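Local structure of penicillin-binding protein 2B (2WAD) at residues Val591-Ser596 with Thr609-Gly614; Gln277-Val282 with Glu301-Lys306; Glu227-Ser232 with Phe316-Asp321; Gly454-Thr459 with Ser469-Ala474. The protein forms peptide cross-links between glycan strands of cell wall peptidoglycan as a penicillin-binding transpeptidase of the elongasome that builds peripheral peptidoglycan. All coordinates share one frame; numbering follows the deposited sequence.

Contact 1: Val591-Ser596 with Thr609-Gly614; sequences VSHGTS and TVSISG. Unlike the reference sequence in segment 591-596: S592 (reference Ala). Unlike the reference sequence in segment 609-614: T609 (reference Leu).
S592 and V591, at the end of helix 578-593, point toward the carbonyls of I612 and G614, on or just before strand 613-616, an outermost strand of the six-stranded sheet. H593 brings only its ring edge to I612 O. S592 OG donates to I612 O at 2.6 Å. It comes in at 147° to the C=O, tilted 19° from the carbonyl plane. With chi1 at 57°, OG sits between the backbone N and carbonyl carbon of S592 and faces the strand. H593 CE1 lies 3.2 Å from I612 O. The ring is held by the bond from H593 ND1 to Y589 O; its bond to S592 OG is weak. S592 OG also bonds with Y589 O. S611 OG lies obliquely to the ring and bonds to T640. V591 straddles G614 O: CG1 is 3.4 Å and CG2 3.5 Å from it. The side chain of V591 is about 9 Å from that of S386, the inferred acyl-ester serine, and G614 leads directly into the sequence KTG, consistent with the family's active-site motif. One short hydroxyl bond thus ties the helix end to the carbonyl just before the strand, while V591 packs on G614 O within it.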
loop_
_atom_site.group_PDB
_atom_site.type_symbol
_atom_site.label_atom_id
_atom_site.label_comp_id
_atom_site.label_asym_id
_atom_site.label_seq_id
_atom_site.Cartn_x
_atom_site.Cartn_y
_atom_site.Cartn_z
ATOM N N VAL A 591 -22.849 -23.463 7.616
ATOM C CA VAL A 591 -22.588 -22.487 8.666
ATOM C C VAL A 591 -23.707 -21.444 8.624
ATOM O O VAL A 591 -24.106 -20.910 9.665
ATOM C CB VAL A 591 -21.244 -21.747 8.407
ATOM C CG1 VAL A 591 -21.168 -20.437 9.184
ATOM C CG2 VAL A 591 -20.054 -22.645 8.745
ATOM N N SER A 592 -24.193 -21.140 7.421
ATOM C CA SER A 592 -25.167 -20.065 7.254
ATOM C C SER A 592 -26.592 -20.554 6.974
ATOM O O SER A 592 -27.507 -19.745 6.986
ATOM C CB SER A 592 -24.758 -19.090 6.156
ATOM O OG SER A 592 -24.578 -19.776 4.930
ATOM N N HIS A 593 -26.777 -21.850 6.724
ATOM C CA HIS A 593 -28.080 -22.394 6.335
ATOM C C HIS A 593 -28.531 -23.536 7.235
ATOM O O HIS A 593 -29.639 -24.047 7.070
ATOM C CB HIS A 593 -28.118 -22.842 4.866
ATOM C CG HIS A 593 -27.972 -21.713 3.882
ATOM N ND1 HIS A 593 -26.758 -21.124 3.584
ATOM C CD2 HIS A 593 -28.890 -21.079 3.117
ATOM C CE1 HIS A 593 -26.940 -20.168 2.691
ATOM N NE2 HIS A 593 -28.226 -20.111 2.400
ATOM N N GLY A 594 -27.679 -23.941 8.177
ATOM C CA GLY A 594 -27.961 -25.107 9.017
ATOM C C GLY A 594 -29.102 -24.945 10.013
ATOM O O GLY A 594 -29.528 -23.837 10.322
ATOM N N THR A 595 -29.578 -26.059 10.558
ATOM C CA THR A 595 -30.708 -26.010 11.487
ATOM C C THR A 595 -30.432 -26.729 12.799
ATOM O O THR A 595 -31.363 -27.143 13.492
ATOM C CB THR A 595 -31.959 -26.630 10.866
ATOM O OG1 THR A 595 -31.669 -27.989 10.510
ATOM C CG2 THR A 595 -32.391 -25.842 9.607
ATOM N N SER A 596 -29.156 -26.851 13.151
ATOM C CA SER A 596 -28.762 -27.483 14.409
ATOM C C SER A 596 -28.685 -26.424 15.517
ATOM O O SER A 596 -28.427 -25.245 15.263
ATOM C CB SER A 596 -27.421 -28.205 14.212
ATOM O OG SER A 596 -26.767 -28.531 15.432
ATOM N N THR A 609 -29.806 -10.868 0.677
ATOM C CA THR A 609 -30.462 -10.705 -0.626
ATOM C C THR A 609 -29.912 -11.650 -1.701
ATOM O O THR A 609 -30.498 -11.780 -2.775
ATOM C CB THR A 609 -30.450 -9.234 -1.131
ATOM O OG1 THR A 609 -29.108 -8.813 -1.428
ATOM C CG2 THR A 609 -31.027 -8.302 -0.098
ATOM N N VAL A 610 -28.780 -12.294 -1.409
ATOM C CA VAL A 610 -28.259 -13.418 -2.188
ATOM C C VAL A 610 -27.827 -14.486 -1.196
ATOM O O VAL A 610 -27.619 -14.189 -0.017
ATOM C CB VAL A 610 -26.994 -13.051 -3.032
ATOM C CG1 VAL A 610 -27.366 -12.244 -4.272
ATOM C CG2 VAL A 610 -25.949 -12.343 -2.172
ATOM N N SER A 611 -27.695 -15.718 -1.680
ATOM C CA SER A 611 -27.209 -16.826 -0.873
ATOM C C SER A 611 -25.744 -16.604 -0.479
ATOM O O SER A 611 -24.884 -16.429 -1.335
ATOM C CB SER A 611 -27.345 -18.126 -1.659
ATOM O OG SER A 611 -26.781 -19.203 -0.926
ATOM N N ILE A 612 -25.484 -16.626 0.823
ATOM C CA ILE A 612 -24.191 -16.343 1.423
ATOM C C ILE A 612 -23.645 -17.603 2.101
ATOM O O ILE A 612 -24.382 -18.301 2.818
ATOM C CB ILE A 612 -24.328 -15.219 2.484
ATOM C CG1 ILE A 612 -24.772 -13.924 1.797
ATOM C CG2 ILE A 612 -23.000 -15.015 3.201
ATOM C CD1 ILE A 612 -24.884 -12.747 2.684
ATOM N N SER A 613 -22.369 -17.894 1.842
ATOM C CA SER A 613 -21.628 -18.950 2.530
ATOM C C SER A 613 -20.495 -18.298 3.329
ATOM O O SER A 613 -19.964 -17.258 2.936
ATOM C CB SER A 613 -21.060 -19.927 1.503
ATOM O OG SER A 613 -22.092 -20.518 0.728
ATOM N N GLY A 614 -20.128 -18.858 4.471
ATOM C CA GLY A 614 -19.103 -18.198 5.256
ATOM C C GLY A 614 -18.644 -18.999 6.455
ATOM O O GLY A 614 -18.957 -20.191 6.574
#

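Contact 2: Gln277-Val282 with Glu301-Lys306; sequences QGKRPV and EGSKGK. Unlike the reference sequence in segment 277-282: P281 (reference Ser). Unlike the reference sequence in segment 301-306: K306 (reference Asn).
K279 and S303 form a single antiparallel bridge, a hydrogen-bonded pair, at the base of the excursion made by strands 282-287 and 293-298. The residues D288, H290 and D292, which bind zinc, lie in the link between those strands. The two segments run nearly antiparallel, 171° apart.

The backbone bonds come first. S303 N donates to K279 O at 3.0 Å. The return bond from K279 N to S303 O is weak, bent to 128° at the hydrogen. K279 O has a second partner in S58 OG, so a third part of the chain joins the pair.

Close apolar and backbone packing is the second kind. The P281 ring lies on the backbone of G302, with P281 CG 3.5 Å from G302 N and P281 CD 3.6 Å from G302 CA. G302 has no side chain to hold the proline off. Further along, G278 CA comes 3.4 Å from G305 N.

The side-chain charges mostly face other parts of the protein. R280 makes a salt bridge to D261. K304 NZ bonds to G557 O and also makes a salt bridge to E62.

K279 is the lysine that reaches across. Its chain leaves anti to the backbone N, runs alongside S303 OG, with CB 3.5 Å from it, and then bends at chi4 (-75°). That bend brings K279 NZ to E301 O, modelled at 2.5 Å, too short to be taken literally, with the nitrogen standing above the carbonyl plane.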
loop_
_atom_site.group_PDB
_atom_site.type_symbol
_atom_site.label_atom_id
_atom_site.label_comp_id
_atom_site.label_asym_id
_atom_site.label_seq_id
_atom_site.Cartn_x
_atom_site.Cartn_y
_atom_site.Cartn_z
ATOM N N GLN A 277 4.768 8.550 -14.529
ATOM C CA GLN A 277 5.805 9.530 -14.894
ATOM C C GLN A 277 5.682 10.050 -16.324
ATOM O O GLN A 277 5.656 9.275 -17.271
ATOM C CB GLN A 277 7.214 8.967 -14.680
ATOM C CG GLN A 277 8.353 9.975 -14.911
ATOM C CD GLN A 277 8.354 11.074 -13.870
ATOM O OE1 GLN A 277 8.291 10.798 -12.669
ATOM N NE2 GLN A 277 8.387 12.322 -14.318
ATOM N N GLY A 278 5.613 11.367 -16.488
ATOM C CA GLY A 278 5.474 11.937 -17.817
ATOM C C GLY A 278 6.600 11.489 -18.729
ATOM O O GLY A 278 7.732 11.296 -18.288
ATOM N N LYS A 279 6.285 11.304 -20.006
ATOM C CA LYS A 279 7.318 11.049 -21.001
ATOM C C LYS A 279 8.007 12.374 -21.324
ATOM O O LYS A 279 7.355 13.371 -21.627
ATOM C CB LYS A 279 6.714 10.432 -22.264
ATOM C CG LYS A 279 7.726 10.106 -23.352
ATOM C CD LYS A 279 7.060 10.034 -24.724
ATOM C CE LYS A 279 8.087 10.035 -25.853
ATOM N NZ LYS A 279 8.685 11.389 -26.083
ATOM N N ARG A 280 9.330 12.389 -21.253
ATOM C CA ARG A 280 10.070 13.651 -21.310
ATOM C C ARG A 280 10.325 14.203 -22.710
ATOM O O ARG A 280 10.597 13.429 -23.629
ATOM C CB ARG A 280 11.412 13.460 -20.612
ATOM C CG ARG A 280 11.302 12.723 -19.300
ATOM C CD ARG A 280 12.606 12.847 -18.556
ATOM N NE ARG A 280 12.558 12.180 -17.260
ATOM C CZ ARG A 280 13.439 12.382 -16.286
ATOM N NH1 ARG A 280 14.447 13.236 -16.457
ATOM N NH2 ARG A 280 13.305 11.717 -15.143
ATOM N N PRO A 281 10.239 15.538 -22.885
ATOM C CA PRO A 281 10.837 16.067 -24.114
ATOM C C PRO A 281 12.367 15.959 -24.085
ATOM O O PRO A 281 12.995 16.153 -23.039
ATOM C CB PRO A 281 10.387 17.538 -24.149
ATOM C CG PRO A 281 9.195 17.613 -23.272
ATOM C CD PRO A 281 9.390 16.538 -22.208
ATOM N N VAL A 282 12.954 15.632 -25.235
ATOM C CA VAL A 282 14.403 15.515 -25.389
ATOM C C VAL A 282 14.845 16.335 -26.601
ATOM O O VAL A 282 14.215 16.303 -27.661
ATOM C CB VAL A 282 14.851 14.048 -25.598
ATOM C CG1 VAL A 282 16.268 13.990 -26.148
ATOM C CG2 VAL A 282 14.752 13.227 -24.308
ATOM N N GLU A 301 9.309 14.616 -28.441
ATOM C CA GLU A 301 8.390 15.518 -27.773
ATOM C C GLU A 301 7.731 14.805 -26.598
ATOM O O GLU A 301 7.544 13.588 -26.611
ATOM C CB GLU A 301 7.372 16.086 -28.754
ATOM C CG GLU A 301 8.041 16.908 -29.847
ATOM C CD GLU A 301 7.045 17.407 -30.862
ATOM O OE1 GLU A 301 5.838 17.162 -30.647
ATOM O OE2 GLU A 301 7.465 18.038 -31.856
ATOM N N GLY A 302 7.423 15.580 -25.566
ATOM C CA GLY A 302 6.976 15.004 -24.318
ATOM C C GLY A 302 5.471 14.888 -24.285
ATOM O O GLY A 302 4.774 15.509 -25.092
ATOM N N SER A 303 4.998 14.100 -23.323
ATOM C CA SER A 303 3.577 13.920 -23.064
ATOM C C SER A 303 3.317 13.643 -21.584
ATOM O O SER A 303 4.157 13.071 -20.881
ATOM C CB SER A 303 3.021 12.762 -23.898
ATOM O OG SER A 303 3.802 11.590 -23.724
ATOM N N LYS A 304 2.140 14.078 -21.143
ATOM C CA LYS A 304 1.569 13.714 -19.861
ATOM C C LYS A 304 1.689 12.207 -19.613
ATOM O O LYS A 304 1.458 11.392 -20.511
ATOM C CB LYS A 304 0.100 14.158 -19.824
ATOM C CG LYS A 304 -0.629 13.866 -18.519
ATOM C CD LYS A 304 -1.936 14.645 -18.460
ATOM C CE LYS A 304 -2.698 14.339 -17.177
ATOM N NZ LYS A 304 -3.508 15.499 -16.740
ATOM N N GLY A 305 2.085 11.840 -18.401
ATOM C CA GLY A 305 2.045 10.435 -18.011
ATOM C C GLY A 305 0.681 9.802 -18.239
ATOM O O GLY A 305 -0.303 10.508 -18.508
ATOM N N LYS A 306 0.633 8.471 -18.164
ATOM C CA LYS A 306 -0.626 7.765 -18.361
ATOM C C LYS A 306 -1.364 7.730 -17.033
ATOM O O LYS A 306 -0.797 8.097 -16.000
ATOM C CB LYS A 306 -0.439 6.352 -18.928
ATOM C CG LYS A 306 0.263 6.271 -20.303
ATOM C CD LYS A 306 -0.170 7.394 -21.240
ATOM C CE LYS A 306 0.677 7.473 -22.499
ATOM N NZ LYS A 306 0.363 8.693 -23.312
#

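Contact 3: Glu227-Ser232 with Phe316-Asp321; sequences ETSLSS and FQDSVD
The Q317 amide turns one face to L230, and L230 CD2 stands over it, 3.9 Å from Q317 CD. Chi2 of Q317 is 92°, a bend that swings the amide across the leucine. Its NE2 bonds to M358 O. The D318 carboxylate is approached differently: S229 OG donates to D318 OD1 at 2.9 Å, nearly in line with the C-O bond. D321 OD1 lies against S229 CB at 3.5 Å, roughly at right angles to the direction of D318 OD1, and D321 OD2 is bonded to S359 OG. Deeper in, the F316 ring carries V320 CG2 on one face and packs edge-to-face with Y673.

The S229 hydroxyl is thus directed at D318, while its CB touches D321, one helical turn further along helix 314-334. The place of S229 is set by a type I turn from T228 to S231. There T228 O accepts from both S231 N and S231 OG, which closes the turn ahead of the short helix that follows. A water bridges the segments, 2.6 Å from S229 O and 2.7 Å from D321 OD1. Its reach to Q317 NE2 is long and weak.

The contact joins a turn of the N-terminal part of the protein to the first helix of the transpeptidase region. The link is mostly polar, with one leucine methyl over an amide. D318 takes the S229 hydroxyl. D321 takes the S359 hydroxyl and lies within hydrogen-bonding distance of the water. These donors would probably ease the charge of both carboxylates.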
loop_
_atom_site.group_PDB
_atom_site.type_symbol
_atom_site.label_atom_id
_atom_site.label_comp_id
_atom_site.label_asym_id
_atom_site.label_seq_id
_atom_site.Cartn_x
_atom_site.Cartn_y
_atom_site.Cartn_z
ATOM N N GLU A 227 -9.619 15.525 -1.178
ATOM C CA GLU A 227 -10.246 14.933 0.001
ATOM C C GLU A 227 -11.228 13.824 -0.380
ATOM O O GLU A 227 -12.315 14.077 -0.886
ATOM C CB GLU A 227 -10.902 16.013 0.862
ATOM C CG GLU A 227 -9.885 16.998 1.439
ATOM C CD GLU A 227 -10.386 17.717 2.687
ATOM O OE1 GLU A 227 -11.612 17.941 2.797
ATOM O OE2 GLU A 227 -9.545 18.053 3.552
ATOM N N THR A 228 -10.823 12.577 -0.187
ATOM C CA THR A 228 -11.692 11.446 -0.493
ATOM C C THR A 228 -11.290 10.320 0.436
ATOM O O THR A 228 -10.253 10.403 1.099
ATOM C CB THR A 228 -11.590 10.993 -1.980
ATOM O OG1 THR A 228 -10.402 10.223 -2.174
ATOM C CG2 THR A 228 -11.575 12.189 -2.921
ATOM N N SER A 229 -12.115 9.279 0.469
ATOM C CA SER A 229 -11.931 8.157 1.375
ATOM C C SER A 229 -10.816 7.244 0.896
ATOM O O SER A 229 -10.369 6.386 1.648
ATOM C CB SER A 229 -13.227 7.358 1.457
ATOM O OG SER A 229 -13.621 6.926 0.160
ATOM N N LEU A 230 -10.352 7.465 -0.332
ATOM C CA LEU A 230 -9.187 6.780 -0.902
ATOM C C LEU A 230 -7.891 7.579 -0.897
ATOM O O LEU A 230 -6.909 7.143 -1.512
ATOM C CB LEU A 230 -9.476 6.325 -2.339
ATOM C CG LEU A 230 -10.590 5.283 -2.470
ATOM C CD1 LEU A 230 -10.901 4.996 -3.913
ATOM C CD2 LEU A 230 -10.216 4.005 -1.727
ATOM N N SER A 231 -7.867 8.716 -0.199
ATOM C CA SER A 231 -6.663 9.552 -0.147
ATOM C C SER A 231 -5.461 8.883 0.519
ATOM O O SER A 231 -4.345 8.996 0.026
ATOM C CB SER A 231 -6.932 10.947 0.442
ATOM O OG SER A 231 -7.211 10.866 1.830
ATOM N N SER A 232 -5.669 8.167 1.617
ATOM C CA SER A 232 -4.551 7.502 2.297
ATOM C C SER A 232 -3.812 6.499 1.402
ATOM O O SER A 232 -2.615 6.259 1.580
ATOM C CB SER A 232 -5.058 6.787 3.554
ATOM O OG SER A 232 -6.197 5.975 3.259
ATOM N N PHE A 316 -19.128 2.977 -3.087
ATOM C CA PHE A 316 -19.041 1.718 -2.347
ATOM C C PHE A 316 -18.132 1.845 -1.117
ATOM O O PHE A 316 -18.512 1.524 0.016
ATOM C CB PHE A 316 -18.657 0.522 -3.235
ATOM C CG PHE A 316 -18.763 -0.784 -2.525
ATOM C CD1 PHE A 316 -19.986 -1.221 -2.037
ATOM C CD2 PHE A 316 -17.639 -1.552 -2.281
ATOM C CE1 PHE A 316 -20.088 -2.414 -1.330
ATOM C CE2 PHE A 316 -17.724 -2.747 -1.585
ATOM C CZ PHE A 316 -18.943 -3.178 -1.107
ATOM N N GLN A 317 -16.935 2.368 -1.336
ATOM C CA GLN A 317 -15.990 2.530 -0.240
ATOM C C GLN A 317 -16.556 3.408 0.877
ATOM O O GLN A 317 -16.335 3.120 2.049
ATOM C CB GLN A 317 -14.629 3.033 -0.750
ATOM C CG GLN A 317 -13.628 3.399 0.360
ATOM C CD GLN A 317 -12.703 2.257 0.768
ATOM O OE1 GLN A 317 -12.773 1.159 0.217
ATOM N NE2 GLN A 317 -11.792 2.529 1.696
ATOM N N ASP A 318 -17.293 4.464 0.519
ATOM C CA ASP A 318 -17.901 5.374 1.482
ATOM C C ASP A 318 -18.935 4.630 2.319
ATOM O O ASP A 318 -19.051 4.843 3.531
ATOM C CB ASP A 318 -18.611 6.549 0.786
ATOM C CG ASP A 318 -17.647 7.566 0.196
ATOM O OD1 ASP A 318 -16.435 7.531 0.494
ATOM O OD2 ASP A 318 -18.120 8.432 -0.559
ATOM N N SER A 319 -19.709 3.780 1.663
ATOM C CA SER A 319 -20.800 3.124 2.366
ATOM C C SER A 319 -20.279 2.001 3.276
ATOM O O SER A 319 -20.766 1.809 4.388
ATOM C CB SER A 319 -21.946 2.751 1.410
ATOM O OG SER A 319 -21.638 1.613 0.648
ATOM N N VAL A 320 -19.214 1.321 2.873
ATOM C CA VAL A 320 -18.522 0.438 3.828
ATOM C C VAL A 320 -17.931 1.172 5.056
ATOM O O VAL A 320 -18.119 0.744 6.191
ATOM C CB VAL A 320 -17.485 -0.460 3.121
ATOM C CG1 VAL A 320 -16.786 -1.378 4.117
ATOM C CG2 VAL A 320 -18.188 -1.265 2.057
ATOM N N ASP A 321 -17.217 2.276 4.840
ATOM C CA ASP A 321 -16.727 3.119 5.939
ATOM C C ASP A 321 -17.851 3.482 6.931
ATOM O O ASP A 321 -17.675 3.408 8.144
ATOM C CB ASP A 321 -16.112 4.411 5.359
ATOM C CG ASP A 321 -14.795 4.181 4.600
ATOM O OD1 ASP A 321 -14.320 5.131 3.961
ATOM O OD2 ASP A 321 -14.178 3.089 4.631
HETATM O O HOH W 1 -11.666 5.352 3.606
#

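Contact 4: Gly454-Thr459 with Ser469-Ala474; sequences GIMGQT and SNLESA. Unlike the reference sequence in segment 454-459: I455 (reference Leu).
M456 is the bump of this contact, and helix 471-484 supplies the groove that takes it. The side chain lies alongside the first turn of that helix. Its CG rests on A474 CB at 3.8 Å, and its methyl end CE reaches L471 CB at 4.0 Å. Beyond CG the methionine is extended, so it runs beside L471 with both side chains pointing the same way. Chi1 of M456 is -149°, well short of fully anti, and CG at this setting touches N470 O as well as A474 CB. F509 and F512 of helix 509-515 pack against the methionine, and F512 also touches L471 and A474.

The A474 methyl is a smaller bump that fills the angle between the M456 backbone and its CG, 3.9 Å from M456 CA. I455 comes in beside it, with CG2 4.0 Å from A474 O. At the rim, N470 lies over the M456 carbonyl: N470 ND2 is 3.6 Å from M456 O, a contact and not a bond. A water joins the outer edge, 2.7 Å from I455 O and 2.9 Å from S473 OG.

Helix 445-455 ends in a Schellman motif just here. G457 has positive phi and is its C-prime residue, with Q458 N turned back to L453 O and a weak bond from G457 N to G454 O. The helix end thus meets the first turn of the next helix: a helix-loop-helix junction in the helical part of the transpeptidase domain.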
loop_
_atom_site.group_PDB
_atom_site.type_symbol
_atom_site.label_atom_id
_atom_site.label_comp_id
_atom_site.label_asym_id
_atom_site.label_seq_id
_atom_site.Cartn_x
_atom_site.Cartn_y
_atom_site.Cartn_z
ATOM N N GLY A 454 -2.441 -35.329 14.014
ATOM C CA GLY A 454 -2.214 -36.290 12.947
ATOM C C GLY A 454 -1.167 -35.863 11.928
ATOM O O GLY A 454 -0.523 -36.698 11.298
ATOM N N ILE A 455 -1.005 -34.560 11.724
ATOM C CA ILE A 455 0.099 -34.072 10.905
ATOM C C ILE A 455 1.433 -34.343 11.611
ATOM O O ILE A 455 2.484 -34.456 10.980
ATOM C CB ILE A 455 -0.078 -32.573 10.629
ATOM C CG1 ILE A 455 -1.381 -32.337 9.839
ATOM C CG2 ILE A 455 1.106 -32.015 9.857
ATOM C CD1 ILE A 455 -1.774 -30.860 9.756
ATOM N N MET A 456 1.380 -34.444 12.934
ATOM C CA MET A 456 2.565 -34.710 13.733
ATOM C C MET A 456 2.802 -36.229 13.840
ATOM O O MET A 456 3.602 -36.686 14.651
ATOM C CB MET A 456 2.318 -34.109 15.118
ATOM C CG MET A 456 3.514 -33.602 15.850
ATOM S SD MET A 456 3.034 -32.556 17.253
ATOM C CE MET A 456 4.454 -32.884 18.267
ATOM N N GLY A 457 2.068 -37.010 13.048
ATOM C CA GLY A 457 2.200 -38.467 13.005
ATOM C C GLY A 457 1.558 -39.254 14.139
ATOM O O GLY A 457 1.900 -40.418 14.358
ATOM N N GLN A 458 0.615 -38.656 14.863
ATOM C CA GLN A 458 0.055 -39.338 16.033
ATOM C C GLN A 458 -1.472 -39.442 16.028
ATOM O O GLN A 458 -2.159 -38.693 15.338
ATOM C CB GLN A 458 0.587 -38.701 17.320
ATOM C CG GLN A 458 2.100 -38.915 17.507
ATOM C CD GLN A 458 2.677 -38.233 18.732
ATOM O OE1 GLN A 458 2.066 -37.342 19.310
ATOM N NE2 GLN A 458 3.868 -38.652 19.137
ATOM N N THR A 459 -2.007 -40.373 16.804
ATOM C CA THR A 459 -3.448 -40.594 16.880
ATOM C C THR A 459 -3.909 -40.269 18.293
ATOM O O THR A 459 -3.255 -40.692 19.247
ATOM C CB THR A 459 -3.765 -42.059 16.532
ATOM O OG1 THR A 459 -3.363 -42.294 15.179
ATOM C CG2 THR A 459 -5.241 -42.371 16.635
ATOM N N SER A 469 9.263 -35.012 18.605
ATOM C CA SER A 469 10.294 -35.164 17.579
ATOM C C SER A 469 9.826 -34.600 16.235
ATOM O O SER A 469 10.630 -34.105 15.449
ATOM C CB SER A 469 10.725 -36.632 17.420
ATOM O OG SER A 469 9.603 -37.487 17.259
ATOM N N ASN A 470 8.528 -34.691 15.963
ATOM C CA ASN A 470 7.976 -34.183 14.708
ATOM C C ASN A 470 7.308 -32.803 14.779
ATOM O O ASN A 470 6.529 -32.456 13.896
ATOM C CB ASN A 470 6.969 -35.180 14.147
ATOM C CG ASN A 470 7.635 -36.384 13.527
ATOM O OD1 ASN A 470 8.716 -36.276 12.951
ATOM N ND2 ASN A 470 6.986 -37.540 13.634
ATOM N N LEU A 471 7.612 -32.025 15.812
ATOM C CA LEU A 471 6.999 -30.722 16.029
ATOM C C LEU A 471 7.371 -29.680 14.970
ATOM O O LEU A 471 6.501 -29.011 14.403
ATOM C CB LEU A 471 7.357 -30.229 17.428
ATOM C CG LEU A 471 6.897 -28.842 17.851
ATOM C CD1 LEU A 471 5.370 -28.723 17.691
ATOM C CD2 LEU A 471 7.366 -28.578 19.291
ATOM N N GLU A 472 8.657 -29.532 14.678
ATOM C CA GLU A 472 9.054 -28.537 13.685
ATOM C C GLU A 472 8.529 -28.862 12.310
ATOM O O GLU A 472 8.093 -27.973 11.565
ATOM C CB GLU A 472 10.571 -28.387 13.628
ATOM C CG GLU A 472 11.109 -27.724 14.887
ATOM C CD GLU A 472 12.551 -27.295 14.732
ATOM O OE1 GLU A 472 13.117 -26.830 15.735
ATOM O OE2 GLU A 472 13.102 -27.412 13.613
ATOM N N SER A 473 8.615 -30.151 11.990
ATOM C CA SER A 473 8.125 -30.684 10.727
ATOM C C SER A 473 6.623 -30.380 10.589
ATOM O O SER A 473 6.171 -29.854 9.562
ATOM C CB SER A 473 8.399 -32.188 10.751
ATOM O OG SER A 473 7.654 -32.896 9.789
ATOM N N ALA A 474 5.876 -30.687 11.648
ATOM C CA ALA A 474 4.434 -30.488 11.714
ATOM C C ALA A 474 3.995 -29.023 11.597
ATOM O O ALA A 474 3.167 -28.698 10.752
ATOM C CB ALA A 474 3.875 -31.117 12.959
HETATM O O HOH W 2 5.217 -34.211 10.804
#

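How the contacts relate
Contacts 1 and 4 both lie in the transpeptidase domain, with centres 35 Å apart. Contact 1 is the one near the inferred active-site serine: the V591 and S386 side chains are about 9 Å apart. Contact 4 lies away from the annotated sites. Contact 3 brings the N-terminal part of the chain against the transpeptidase region. Its nearest atoms are about 11 Å from contact 1 and about 16 Å from contact 2. Contact 2 is nested inside the chain loop that contact 3 closes. It sits far out: its centre is 53 Å from that of contact 1 and 59 Å from that of contact 4, across the chain's centre from both. None of the four contacts touches another.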